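Local coordinates for protein aerobactin synthase IucA (Klebsiella pneumoniae subsp. pneumoniae, PDB 5JM8) that probably joins citrate to N-acetyl-N-hydroxylysine at the expense of ATP, as a siderophore synthetase of the aerobactin pathway, at residues A[58-63]-A[490-495]; A[531-534]-A[538-541]; A[544-549]-A[560-565]. All coordinates share one frame; numbering follows the deposited sequence.

Overall arrangement
From the N terminus, the chain first offers the loop 58-63, between strands 49-54 and 64-72 of the five-stranded antiparallel sheet. Interaction 1 sets this loop on helix 475-500, closing a span of more than four hundred residues and joining the N-terminal sheet to the C-terminal helices. Interaction 2 folds helix 528-535 back on strand 538-540 within a tight turn, and interaction 3 closes a longer, partly unmodelled connection between helix 545-549 and residues 560-565. The three follow in series, neither nested nor crossed. F492 of interaction 1 packs on W539 of interaction 2, and a probable backbone hydrogen bond from V541 N to F565 O couples interactions 2 and 3.

Interaction 1 of 3, residues A[58-63]-A[490-495]; sequences SPTQHH and STFAVT
T60 lays its methyl against CB and the CD2 side of the ring of F492, while the imidazole of H62 reaches the helix backbone one residue further on. T60 CG2 lies 3.8 Å from F492 CD2, the two side chains meeting at a slant. OG1 of T60 sits between the backbone N and the carbonyl carbon (chi1 50°), which leaves CG2 anti to the carbonyl carbon and facing F492. H62 ND1 donates to T60 OG1 over 3.0 Å, with the oxygen only 11° from the imidazole plane, and E506 bonds to the same hydroxyl. This grip would restrain rotation of the H62 ring, whose CE1 lies 3.7 Å from F492 O and whose NE2 lies 3.8 Å from A493 CA. The small methyl of A493 lets the ring come this close to the helix. The F492 ring leads away from the loop toward M510 and L571. An ST turn, in which T60 N donates to S58 OG over 2.9 Å, helps shape the loop.

The contact docks the loop between strands 49-54 and 64-72 of the N-terminal sheet on helix 475-500, with the A493 side chain about 7 Å from the bound ATP. Across the interface the touch is van der Waals. Because T60 OG1 accepts from H62 ND1, ND1 carries a proton, and the hydroxyl probably gives its own to the E506 carboxylate.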
loop_
_atom_site.group_PDB
_atom_site.type_symbol
_atom_site.label_atom_id
_atom_site.label_comp_id
_atom_site.label_asym_id
_atom_site.label_seq_id
_atom_site.Cartn_x
_atom_site.Cartn_y
_atom_site.Cartn_z
ATOM N N SER A 58 16.008 -36.992 -18.018
ATOM C CA SER A 58 14.645 -36.981 -17.510
ATOM C C SER A 58 13.810 -38.103 -18.115
ATOM O O SER A 58 13.785 -38.267 -19.337
ATOM C CB SER A 58 13.983 -35.639 -17.812
ATOM O OG SER A 58 12.579 -35.713 -17.641
ATOM N N PRO A 59 13.117 -38.880 -17.266
ATOM C CA PRO A 59 12.193 -39.884 -17.808
ATOM C C PRO A 59 10.927 -39.268 -18.391
ATOM O O PRO A 59 10.060 -39.996 -18.872
ATOM C CB PRO A 59 11.862 -40.753 -16.594
ATOM C CG PRO A 59 12.096 -39.878 -15.423
ATOM C CD PRO A 59 13.227 -38.976 -15.798
ATOM N N THR A 60 10.829 -37.944 -18.336
ATOM C CA THR A 60 9.740 -37.218 -18.976
ATOM C C THR A 60 10.302 -36.290 -20.048
ATOM O O THR A 60 9.643 -35.343 -20.473
ATOM C CB THR A 60 8.923 -36.407 -17.954
ATOM O OG1 THR A 60 9.806 -35.623 -17.143
ATOM C CG2 THR A 60 8.117 -37.338 -17.065
ATOM N N GLN A 61 11.528 -36.580 -20.477
ATOM C CA GLN A 61 12.184 -35.868 -21.575
ATOM C C GLN A 61 12.442 -34.382 -21.297
ATOM O O GLN A 61 12.717 -33.618 -22.224
ATOM C CB GLN A 61 11.364 -36.010 -22.860
ATOM C CG GLN A 61 11.262 -37.439 -23.381
ATOM C CD GLN A 61 10.039 -38.187 -22.873
ATOM O OE1 GLN A 61 8.943 -37.634 -22.783
ATOM N NE2 GLN A 61 10.224 -39.463 -22.555
ATOM N N HIS A 62 12.355 -33.969 -20.036
ATOM C CA HIS A 62 12.818 -32.640 -19.644
ATOM C C HIS A 62 14.335 -32.672 -19.453
ATOM O O HIS A 62 14.837 -32.411 -18.360
ATOM C CB HIS A 62 12.138 -32.162 -18.354
ATOM C CG HIS A 62 10.673 -31.878 -18.500
ATOM N ND1 HIS A 62 9.706 -32.848 -18.339
ATOM C CD2 HIS A 62 10.009 -30.730 -18.775
ATOM C CE1 HIS A 62 8.512 -32.311 -18.516
ATOM N NE2 HIS A 62 8.667 -31.027 -18.782
ATOM N N HIS A 63 15.062 -32.999 -20.519
ATOM C CA HIS A 63 16.512 -33.150 -20.444
ATOM C C HIS A 63 17.235 -31.812 -20.365
ATOM O O HIS A 63 16.716 -30.785 -20.804
ATOM C CB HIS A 63 17.041 -33.921 -21.657
ATOM C CG HIS A 63 16.393 -35.253 -21.861
ATOM N ND1 HIS A 63 16.513 -36.286 -20.957
ATOM C CD2 HIS A 63 15.625 -35.723 -22.871
ATOM C CE1 HIS A 63 15.840 -37.333 -21.397
ATOM N NE2 HIS A 63 15.293 -37.019 -22.558
ATOM N N SER A 490 1.882 -30.542 -17.828
ATOM C CA SER A 490 1.476 -29.876 -16.595
ATOM C C SER A 490 2.153 -30.487 -15.378
ATOM O O SER A 490 3.115 -29.937 -14.841
ATOM C CB SER A 490 -0.042 -29.947 -16.417
ATOM O OG SER A 490 -0.672 -28.781 -16.915
ATOM N N THR A 491 1.636 -31.631 -14.950
ATOM C CA THR A 491 2.079 -32.262 -13.720
ATOM C C THR A 491 3.534 -32.704 -13.810
ATOM O O THR A 491 4.303 -32.514 -12.874
ATOM C CB THR A 491 1.196 -33.470 -13.384
ATOM O OG1 THR A 491 -0.179 -33.069 -13.393
ATOM C CG2 THR A 491 1.552 -34.043 -12.018
ATOM N N PHE A 492 3.914 -33.293 -14.938
ATOM C CA PHE A 492 5.269 -33.812 -15.083
ATOM C C PHE A 492 6.288 -32.679 -15.212
ATOM O O PHE A 492 7.477 -32.886 -14.978
ATOM C CB PHE A 492 5.362 -34.755 -16.288
ATOM C CG PHE A 492 4.579 -36.039 -16.126
ATOM C CD1 PHE A 492 4.124 -36.449 -14.881
ATOM C CD2 PHE A 492 4.304 -36.837 -17.224
ATOM C CE1 PHE A 492 3.408 -37.627 -14.739
ATOM C CE2 PHE A 492 3.587 -38.014 -17.085
ATOM C CZ PHE A 492 3.141 -38.407 -15.844
ATOM N N ALA A 493 5.827 -31.482 -15.570
ATOM C CA ALA A 493 6.706 -30.319 -15.597
ATOM C C ALA A 493 7.046 -29.910 -14.173
ATOM O O ALA A 493 8.140 -29.421 -13.896
ATOM C CB ALA A 493 6.061 -29.169 -16.341
ATOM N N VAL A 494 6.094 -30.122 -13.269
ATOM C CA VAL A 494 6.306 -29.854 -11.853
ATOM C C VAL A 494 7.321 -30.842 -11.283
ATOM O O VAL A 494 8.298 -30.442 -10.652
ATOM C CB VAL A 494 4.978 -29.936 -11.060
ATOM C CG1 VAL A 494 5.225 -29.852 -9.562
ATOM C CG2 VAL A 494 4.030 -28.838 -11.507
ATOM N N THR A 495 7.089 -32.130 -11.512
ATOM C CA THR A 495 7.968 -33.168 -10.984
ATOM C C THR A 495 9.357 -33.085 -11.618
ATOM O O THR A 495 10.364 -33.342 -10.958
ATOM C CB THR A 495 7.383 -34.577 -11.218
ATOM O OG1 THR A 495 7.247 -34.822 -12.622
ATOM C CG2 THR A 495 6.020 -34.709 -10.555
#

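Interaction 2 of 3, residues A[531-534]-A[538-541]; sequences NYVL and YWNV
Y532 sets the outer part of its phenol ring beside the pyrrole ring of W539, the two planes 24° apart but slid so far that they barely overlap. The centroids are 5.1 Å apart, and the nearest atoms are Y532 CE2 and W539 CD1, at 3.7 Å. This is a glancing contact between near-parallel rings, and tyrosine suits it by combining a flat apolar flank with a polar end. With CG anti to the backbone N (chi1 -175°), the phenol extends from the helix to the strand, where N540 N donates a long, weak hydrogen bond to Y532 OH over 3.4 Å, at an angle of 156°.

The benzo end of the indole reaches V533, CG of W539 being anti to the carbonyl carbon. W539 CZ2 meets V533 O at the ring edge, near its plane, at 3.1 Å, and this carbonyl accepts a hydrogen bond from N569 as well. V533 CG1 lies beside the benzo ring, 4.0 Å from W539 CZ2. Bulky and flat, W539 thus touches two successive helix residues, and V488 and L487 of helix 475-500 carry the apolar packing further. On the strand, the side-chain OD1 of N540 accepts from R480, whereas W539 makes backbone hydrogen bonds with F567.

The arrangement is a compact helix-turn-strand unit: helix 528-535 folds back on strand 538-540, the partner of 566-568 in a two-stranded antiparallel sheet.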
loop_
_atom_site.group_PDB
_atom_site.type_symbol
_atom_site.label_atom_id
_atom_site.label_comp_id
_atom_site.label_asym_id
_atom_site.label_seq_id
_atom_site.Cartn_x
_atom_site.Cartn_y
_atom_site.Cartn_z
ATOM N N ASN A 531 -8.712 -44.465 -14.725
ATOM C CA ASN A 531 -8.295 -45.807 -15.119
ATOM C C ASN A 531 -7.215 -45.715 -16.187
ATOM O O ASN A 531 -6.140 -46.303 -16.058
ATOM C CB ASN A 531 -9.473 -46.627 -15.655
ATOM C CG ASN A 531 -10.399 -47.131 -14.559
ATOM O OD1 ASN A 531 -9.998 -47.287 -13.407
ATOM N ND2 ASN A 531 -11.645 -47.412 -14.927
ATOM N N TYR A 532 -7.520 -44.964 -17.242
ATOM C CA TYR A 532 -6.623 -44.792 -18.381
ATOM C C TYR A 532 -5.263 -44.265 -17.943
ATOM O O TYR A 532 -4.224 -44.821 -18.298
ATOM C CB TYR A 532 -7.251 -43.839 -19.400
ATOM C CG TYR A 532 -6.460 -43.665 -20.679
ATOM C CD1 TYR A 532 -6.506 -44.624 -21.680
ATOM C CD2 TYR A 532 -5.681 -42.532 -20.893
ATOM C CE1 TYR A 532 -5.791 -44.467 -22.856
ATOM C CE2 TYR A 532 -4.965 -42.369 -22.065
ATOM C CZ TYR A 532 -5.024 -43.338 -23.042
ATOM O OH TYR A 532 -4.315 -43.175 -24.207
ATOM N N VAL A 533 -5.288 -43.191 -17.162
ATOM C CA VAL A 533 -4.077 -42.576 -16.635
ATOM C C VAL A 533 -3.206 -43.577 -15.882
ATOM O O VAL A 533 -2.004 -43.664 -16.113
ATOM C CB VAL A 533 -4.421 -41.405 -15.681
ATOM C CG1 VAL A 533 -3.185 -40.947 -14.904
ATOM C CG2 VAL A 533 -5.032 -40.250 -16.458
ATOM N N LEU A 534 -3.822 -44.326 -14.974
ATOM C CA LEU A 534 -3.083 -45.177 -14.050
ATOM C C LEU A 534 -2.676 -46.533 -14.621
ATOM O O LEU A 534 -1.744 -47.163 -14.116
ATOM C CB LEU A 534 -3.920 -45.410 -12.794
ATOM C CG LEU A 534 -4.108 -44.202 -11.881
ATOM C CD1 LEU A 534 -5.262 -44.441 -10.935
ATOM C CD2 LEU A 534 -2.833 -43.928 -11.108
ATOM N N TYR A 538 0.190 -47.129 -22.683
ATOM C CA TYR A 538 0.579 -46.046 -23.577
ATOM C C TYR A 538 -0.473 -44.944 -23.606
ATOM O O TYR A 538 -1.669 -45.211 -23.494
ATOM C CB TYR A 538 0.804 -46.580 -24.995
ATOM C CG TYR A 538 1.997 -47.505 -25.149
ATOM C CD1 TYR A 538 3.221 -47.206 -24.560
ATOM C CD2 TYR A 538 1.900 -48.676 -25.894
ATOM C CE1 TYR A 538 4.311 -48.048 -24.706
ATOM C CE2 TYR A 538 2.983 -49.523 -26.045
ATOM C CZ TYR A 538 4.186 -49.204 -25.448
ATOM O OH TYR A 538 5.268 -50.042 -25.595
ATOM N N TRP A 539 -0.012 -43.704 -23.751
ATOM C CA TRP A 539 -0.898 -42.569 -23.974
ATOM C C TRP A 539 -0.689 -42.050 -25.390
ATOM O O TRP A 539 0.394 -41.574 -25.732
ATOM C CB TRP A 539 -0.645 -41.453 -22.956
ATOM C CG TRP A 539 -0.882 -41.856 -21.535
ATOM C CD1 TRP A 539 -1.498 -42.989 -21.097
ATOM C CD2 TRP A 539 -0.502 -41.126 -20.364
ATOM N NE1 TRP A 539 -1.526 -43.011 -19.724
ATOM C CE2 TRP A 539 -0.920 -41.878 -19.250
ATOM C CE3 TRP A 539 0.152 -39.909 -20.149
ATOM C CZ2 TRP A 539 -0.707 -41.454 -17.942
ATOM C CZ3 TRP A 539 0.364 -39.490 -18.847
ATOM C CH2 TRP A 539 -0.064 -40.260 -17.761
ATOM N N ASN A 540 -1.726 -42.154 -26.212
ATOM C CA ASN A 540 -1.665 -41.675 -27.584
ATOM C C ASN A 540 -2.110 -40.221 -27.638
ATOM O O ASN A 540 -3.231 -39.895 -27.245
ATOM C CB ASN A 540 -2.532 -42.543 -28.495
ATOM C CG ASN A 540 -2.071 -42.512 -29.936
ATOM O OD1 ASN A 540 -1.953 -41.446 -30.540
ATOM N ND2 ASN A 540 -1.801 -43.686 -30.495
ATOM N N VAL A 541 -1.223 -39.353 -28.117
ATOM C CA VAL A 541 -1.439 -37.910 -28.056
ATOM C C VAL A 541 -0.969 -37.232 -29.349
ATOM O O VAL A 541 -1.005 -37.846 -30.413
ATOM C CB VAL A 541 -0.718 -37.313 -26.826
ATOM C CG1 VAL A 541 -1.300 -37.897 -25.552
ATOM C CG2 VAL A 541 0.781 -37.581 -26.884
#

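Interaction 3 of 3, residues A[544-549]-A[560-565]; sequences NFFCYL and PSVIYF
F546 presents one face of its ring to V562, the first of two side-chain meetings along the segment. V562 CG2 stands 4.0 Å from the F546 ring centroid and 22° from the ring normal, a CH-pi contact whose closest atom is F546 CD2 at 3.7 Å. Phenylalanine offers a broad, polarisable face here, and a branched valine can direct one methyl at it: CG2 is anti to the backbone N of V562, and the two side chains cross at about a right angle. The opposite face of the F546 ring is covered by its neighbour F545, whose CD1 lies over the centre, so the ring is held between an aromatic edge and a methyl group.

C547 comes next, small enough to admit the end of I563, whose CD1 abuts CA and CB of C547; SG of C547 lies 3.8 Å from the same CD1. I563 carries CG1 anti to its backbone N (chi1 -167°), and chi2 of 73° then bends CD1 to C547. Beyond C547, Y548 turns to another side and meets H152 edge to face.

The returning loop is backed by hydrogen bonds of I563 with G543 and F565 with V541. F545 packs on S22 and L23 and F565 touches R25 and E26, so both segments lean on helix 14-26. Helix 545-549 lies in the partly unmodelled connection between the antiparallel strands 538-540 and 566-568.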
loop_
_atom_site.group_PDB
_atom_site.type_symbol
_atom_site.label_atom_id
_atom_site.label_comp_id
_atom_site.label_asym_id
_atom_site.label_seq_id
_atom_site.Cartn_x
_atom_site.Cartn_y
_atom_site.Cartn_z
ATOM N N ASN A 544 4.291 -31.666 -31.165
ATOM C CA ASN A 544 4.390 -30.305 -31.685
ATOM C C ASN A 544 5.459 -30.150 -32.765
ATOM O O ASN A 544 5.355 -29.279 -33.627
ATOM C CB ASN A 544 4.687 -29.327 -30.547
ATOM C CG ASN A 544 3.535 -29.188 -29.577
ATOM O OD1 ASN A 544 2.480 -28.655 -29.921
ATOM N ND2 ASN A 544 3.734 -29.657 -28.352
ATOM N N PHE A 545 6.485 -30.994 -32.714
ATOM C CA PHE A 545 7.641 -30.851 -33.595
ATOM C C PHE A 545 7.290 -31.178 -35.049
ATOM O O PHE A 545 7.610 -30.406 -35.953
ATOM C CB PHE A 545 8.789 -31.742 -33.105
ATOM C CG PHE A 545 10.035 -31.657 -33.948
ATOM C CD1 PHE A 545 10.121 -32.360 -35.137
ATOM C CD2 PHE A 545 11.125 -30.901 -33.544
ATOM C CE1 PHE A 545 11.259 -32.300 -35.917
ATOM C CE2 PHE A 545 12.268 -30.840 -34.320
ATOM C CZ PHE A 545 12.333 -31.535 -35.508
ATOM N N PHE A 546 6.631 -32.311 -35.278
ATOM C CA PHE A 546 6.278 -32.717 -36.638
ATOM C C PHE A 546 4.964 -32.073 -37.065
ATOM O O PHE A 546 4.643 -32.024 -38.252
ATOM C CB PHE A 546 6.199 -34.241 -36.743
ATOM C CG PHE A 546 7.527 -34.920 -36.572
ATOM C CD1 PHE A 546 8.479 -34.871 -37.576
ATOM C CD2 PHE A 546 7.828 -35.595 -35.402
ATOM C CE1 PHE A 546 9.706 -35.486 -37.418
ATOM C CE2 PHE A 546 9.049 -36.212 -35.238
ATOM C CZ PHE A 546 9.991 -36.158 -36.250
ATOM N N CYS A 547 4.212 -31.569 -36.092
ATOM C CA CYS A 547 3.008 -30.801 -36.381
ATOM C C CYS A 547 3.384 -29.426 -36.917
ATOM O O CYS A 547 2.722 -28.884 -37.802
ATOM C CB CYS A 547 2.141 -30.659 -35.130
ATOM S SG CYS A 547 0.613 -29.724 -35.382
ATOM N N TYR A 548 4.461 -28.869 -36.372
ATOM C CA TYR A 548 4.926 -27.538 -36.744
ATOM C C TYR A 548 5.658 -27.573 -38.082
ATOM O O TYR A 548 5.649 -26.602 -38.843
ATOM C CB TYR A 548 5.842 -26.987 -35.651
ATOM C CG TYR A 548 6.125 -25.512 -35.755
ATOM C CD1 TYR A 548 5.131 -24.586 -35.502
ATOM C CD2 TYR A 548 7.387 -25.044 -36.088
ATOM C CE1 TYR A 548 5.374 -23.239 -35.587
ATOM C CE2 TYR A 548 7.643 -23.693 -36.174
ATOM C CZ TYR A 548 6.629 -22.795 -35.919
ATOM O OH TYR A 548 6.870 -21.448 -35.998
ATOM N N LEU A 549 6.287 -28.708 -38.356
ATOM C CA LEU A 549 6.987 -28.942 -39.612
ATOM C C LEU A 549 5.994 -29.071 -40.769
ATOM O O LEU A 549 6.323 -28.768 -41.917
ATOM C CB LEU A 549 7.847 -30.198 -39.482
ATOM C CG LEU A 549 8.655 -30.712 -40.673
ATOM C CD1 LEU A 549 9.647 -29.676 -41.178
ATOM C CD2 LEU A 549 9.372 -31.980 -40.245
ATOM N N PRO A 560 -0.146 -39.388 -40.708
ATOM C CA PRO A 560 -0.825 -39.072 -39.448
ATOM C C PRO A 560 -0.430 -40.023 -38.323
ATOM O O PRO A 560 -0.964 -39.940 -37.217
ATOM C CB PRO A 560 -2.302 -39.229 -39.806
ATOM C CG PRO A 560 -2.305 -40.285 -40.856
ATOM C CD PRO A 560 -1.038 -40.087 -41.650
ATOM N N SER A 561 0.497 -40.929 -38.614
ATOM C CA SER A 561 1.025 -41.831 -37.602
ATOM C C SER A 561 2.167 -41.159 -36.850
ATOM O O SER A 561 2.574 -41.624 -35.785
ATOM C CB SER A 561 1.503 -43.141 -38.232
ATOM N N VAL A 562 2.677 -40.066 -37.415
ATOM C CA VAL A 562 3.787 -39.330 -36.821
ATOM C C VAL A 562 3.290 -38.082 -36.092
ATOM O O VAL A 562 3.884 -37.655 -35.100
ATOM C CB VAL A 562 4.834 -38.918 -37.888
ATOM C CG1 VAL A 562 4.231 -37.943 -38.898
ATOM C CG2 VAL A 562 6.061 -38.311 -37.222
ATOM N N ILE A 563 2.211 -37.491 -36.598
ATOM C CA ILE A 563 1.617 -36.312 -35.971
ATOM C C ILE A 563 1.188 -36.651 -34.550
ATOM O O ILE A 563 1.260 -35.816 -33.647
ATOM C CB ILE A 563 0.395 -35.781 -36.771
ATOM C CG1 ILE A 563 -0.003 -34.388 -36.280
ATOM C CG2 ILE A 563 -0.795 -36.740 -36.676
ATOM C CD1 ILE A 563 0.947 -33.304 -36.705
ATOM N N TYR A 564 0.747 -37.893 -34.374
ATOM C CA TYR A 564 0.327 -38.406 -33.078
ATOM C C TYR A 564 1.190 -39.605 -32.700
ATOM O O TYR A 564 1.391 -40.506 -33.515
ATOM C CB TYR A 564 -1.149 -38.802 -33.117
ATOM N N PHE A 565 1.701 -39.615 -31.471
ATOM C CA PHE A 565 2.604 -40.674 -31.031
ATOM C C PHE A 565 2.221 -41.235 -29.664
ATOM O O PHE A 565 1.600 -40.555 -28.846
ATOM C CB PHE A 565 4.042 -40.159 -30.994
ATOM C CG PHE A 565 4.283 -39.114 -29.945
ATOM C CD1 PHE A 565 4.066 -37.777 -30.222
ATOM C CD2 PHE A 565 4.731 -39.470 -28.684
ATOM C CE1 PHE A 565 4.289 -36.812 -29.259
ATOM C CE2 PHE A 565 4.956 -38.511 -27.717
ATOM C CZ PHE A 565 4.735 -37.180 -28.004
#